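Local coordinates for protein beta-glucuronidase (Dictyoglomus thermophilum, PDB 6XXW) that probably hydrolyses beta-D-glucuronides, as a glycoside hydrolase of family 2, at residues A[316-319]-A[320-323]. Sequence-based numbering, arbitrary orientation.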
ATOM      1  N   GLY A 316      18.169 -10.251 -15.508  1.00 17.72           N
ATOM      2  CA  GLY A 316      19.256  -9.604 -16.225  1.00 19.25           C
ATOM      3  C   GLY A 316      20.230  -8.917 -15.286  1.00 22.67           C
ATOM      4  O   GLY A 316      19.838  -8.312 -14.285  1.00 20.43           O
ATOM      5  N   LEU A 317      21.525  -9.016 -15.625  1.00 17.72           N
ATOM      6  CA  LEU A 317      22.578  -8.320 -14.890  1.00 24.29           C
ATOM      7  C   LEU A 317      22.357  -6.812 -14.898  1.00 19.86           C
ATOM      8  O   LEU A 317      22.088  -6.219 -15.948  1.00 20.75           O
ATOM      9  CB  LEU A 317      23.947  -8.624 -15.510  1.00 20.88           C
ATOM     10  CG  LEU A 317      25.092  -7.841 -14.866  1.00 23.94           C
ATOM     11  CD1 LEU A 317      25.569  -8.568 -13.634  1.00 24.19           C
ATOM     12  CD2 LEU A 317      26.245  -7.646 -15.833  1.00 33.41           C
ATOM     13  N   ASP A 318      22.492  -6.185 -13.727  1.00 22.13           N
ATOM     14  CA  ASP A 318      22.415  -4.725 -13.631  1.00 23.23           C
ATOM     15  C   ASP A 318      23.381  -4.275 -12.548  1.00 17.90           C
ATOM     16  O   ASP A 318      23.187  -4.590 -11.376  1.00 17.14           O
ATOM     17  CB  ASP A 318      20.999  -4.253 -13.323  1.00 23.40           C
ATOM     18  CG  ASP A 318      20.928  -2.751 -13.074  1.00 30.82           C
ATOM     19  OD1 ASP A 318      21.717  -2.000 -13.683  1.00 30.18           O
ATOM     20  OD2 ASP A 318      20.083  -2.318 -12.269  1.00 36.36           O
ATOM     21  N   GLN A 319      24.432  -3.556 -12.936  1.00 19.76           N
ATOM     22  CA  GLN A 319      25.444  -3.213 -11.946  1.00 20.85           C
ATOM     23  C   GLN A 319      24.936  -2.170 -10.964  1.00 20.28           C
ATOM     24  O   GLN A 319      25.415  -2.121  -9.830  1.00 18.01           O
ATOM     25  CB  GLN A 319      26.726  -2.741 -12.632  1.00 19.03           C
ATOM     26  CG  GLN A 319      27.517  -3.897 -13.294  1.00 24.03           C
ATOM     27  CD  GLN A 319      28.263  -4.815 -12.306  1.00 25.52           C
ATOM     28  OE1 GLN A 319      27.663  -5.461 -11.444  1.00 28.89           O
ATOM     29  NE2 GLN A 319      29.586  -4.898 -12.462  1.00 28.47           N
ATOM     30  N   VAL A 320      23.964  -1.344 -11.362  1.00 18.47           N
ATOM     31  CA  VAL A 320      23.339  -0.443 -10.393  1.00 17.58           C
ATOM     32  C   VAL A 320      22.727  -1.242  -9.245  1.00 22.41           C
ATOM     33  O   VAL A 320      22.978  -0.966  -8.068  1.00 18.90           O
ATOM     34  CB  VAL A 320      22.295   0.443 -11.085  1.00 19.07           C
ATOM     35  CG1 VAL A 320      21.463   1.186 -10.056  1.00 20.36           C
ATOM     36  CG2 VAL A 320      22.982   1.428 -12.038  1.00 23.17           C
ATOM     37  N   ILE A 321      21.929  -2.262  -9.577  1.00 18.80           N
ATOM     38  CA  ILE A 321      21.280  -3.078  -8.551  1.00 19.53           C
ATOM     39  C   ILE A 321      22.322  -3.834  -7.728  1.00 17.46           C
ATOM     40  O   ILE A 321      22.197  -3.972  -6.500  1.00 17.85           O
ATOM     41  CB  ILE A 321      20.262  -4.032  -9.216  1.00 22.50           C
ATOM     42  CG1 ILE A 321      18.970  -3.276  -9.553  1.00 32.79           C
ATOM     43  CG2 ILE A 321      19.960  -5.226  -8.329  1.00 30.66           C
ATOM     44  CD1 ILE A 321      18.181  -2.824  -8.327  1.00 36.76           C
ATOM     45  N   ASN A 322      23.391  -4.289  -8.377  1.00 16.12           N
ATOM     46  CA  ASN A 322      24.397  -5.072  -7.670  1.00 15.93           C
ATOM     47  C   ASN A 322      25.099  -4.223  -6.617  1.00 19.65           C
ATOM     48  O   ASN A 322      25.246  -4.640  -5.465  1.00 17.66           O
ATOM     49  CB  ASN A 322      25.408  -5.642  -8.664  1.00 17.99           C
ATOM     50  CG  ASN A 322      24.843  -6.776  -9.485  1.00 21.45           C
ATOM     51  OD1 ASN A 322      23.788  -7.320  -9.168  1.00 19.57           O
ATOM     52  ND2 ASN A 322      25.555  -7.150 -10.542  1.00 20.10           N
ATOM     53  N   ILE A 323      25.534  -3.023  -6.995  1.00 16.14           N
ATOM     54  CA  ILE A 323      26.227  -2.163  -6.041  1.00 13.18           C
ATOM     55  C   ILE A 323      25.273  -1.716  -4.943  1.00 15.12           C
ATOM     56  O   ILE A 323      25.625  -1.718  -3.756  1.00 15.07           O
ATOM     57  CB  ILE A 323      26.891  -0.990  -6.787  1.00 18.34           C
ATOM     58  CG1 ILE A 323      28.136  -1.526  -7.519  1.00 17.52           C
ATOM     59  CG2 ILE A 323      27.290   0.136  -5.817  1.00 16.35           C
ATOM     60  CD1 ILE A 323      28.648  -0.626  -8.633  1.00 21.67           C
TER
HETATM   61  O   HOH W   1      22.260  -8.081 -11.272  1.00 25.60           O
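N322 N donates to D318 O at 3.0 Å and I323 N to Q319 O, the latter nearly straight at 170°, so the extended backbone of 316-318 bends here into the first turn of helix 319-332. D318 sits at the N-cap. Its carboxylate reaches forward over the start of the helix because CG stands anti to the backbone N (chi1 174°), and its two oxygens split the work: OD1 accepts weakly from V320 N and OD2 weakly from I321 N, each at 3.3 Å. OD2 also lies against I321 CG1, and its stronger partner is R313 of the second subunit, which forms a salt bridge with it; the helix start is thereby tied into the subunit interface. This is the first helix after strand 297-305, the opening beta-alpha step of the TIM barrel domain.

Away from the carboxylate, the Q319 chain bends at chi2 and brings OE1 to N322 ND2 at 2.8 Å. The two amides stand almost perpendicular, 85° apart, with OE1 close to the amide plane of N322. The other end of that amide, OD1, accepts a hydrogen bond from a water at 2.7 Å, which in turn accepts from D318 N. Both ends of the buried amide are thus held, fixing its rotation, while L317 CD1 packs crosswise on ND2. A leucine at N322 would probably leave Q319 OE1 without its donor and the bridging water without its acceptor. I348 and L351 of the neighbouring helix 346-355 pack against N322.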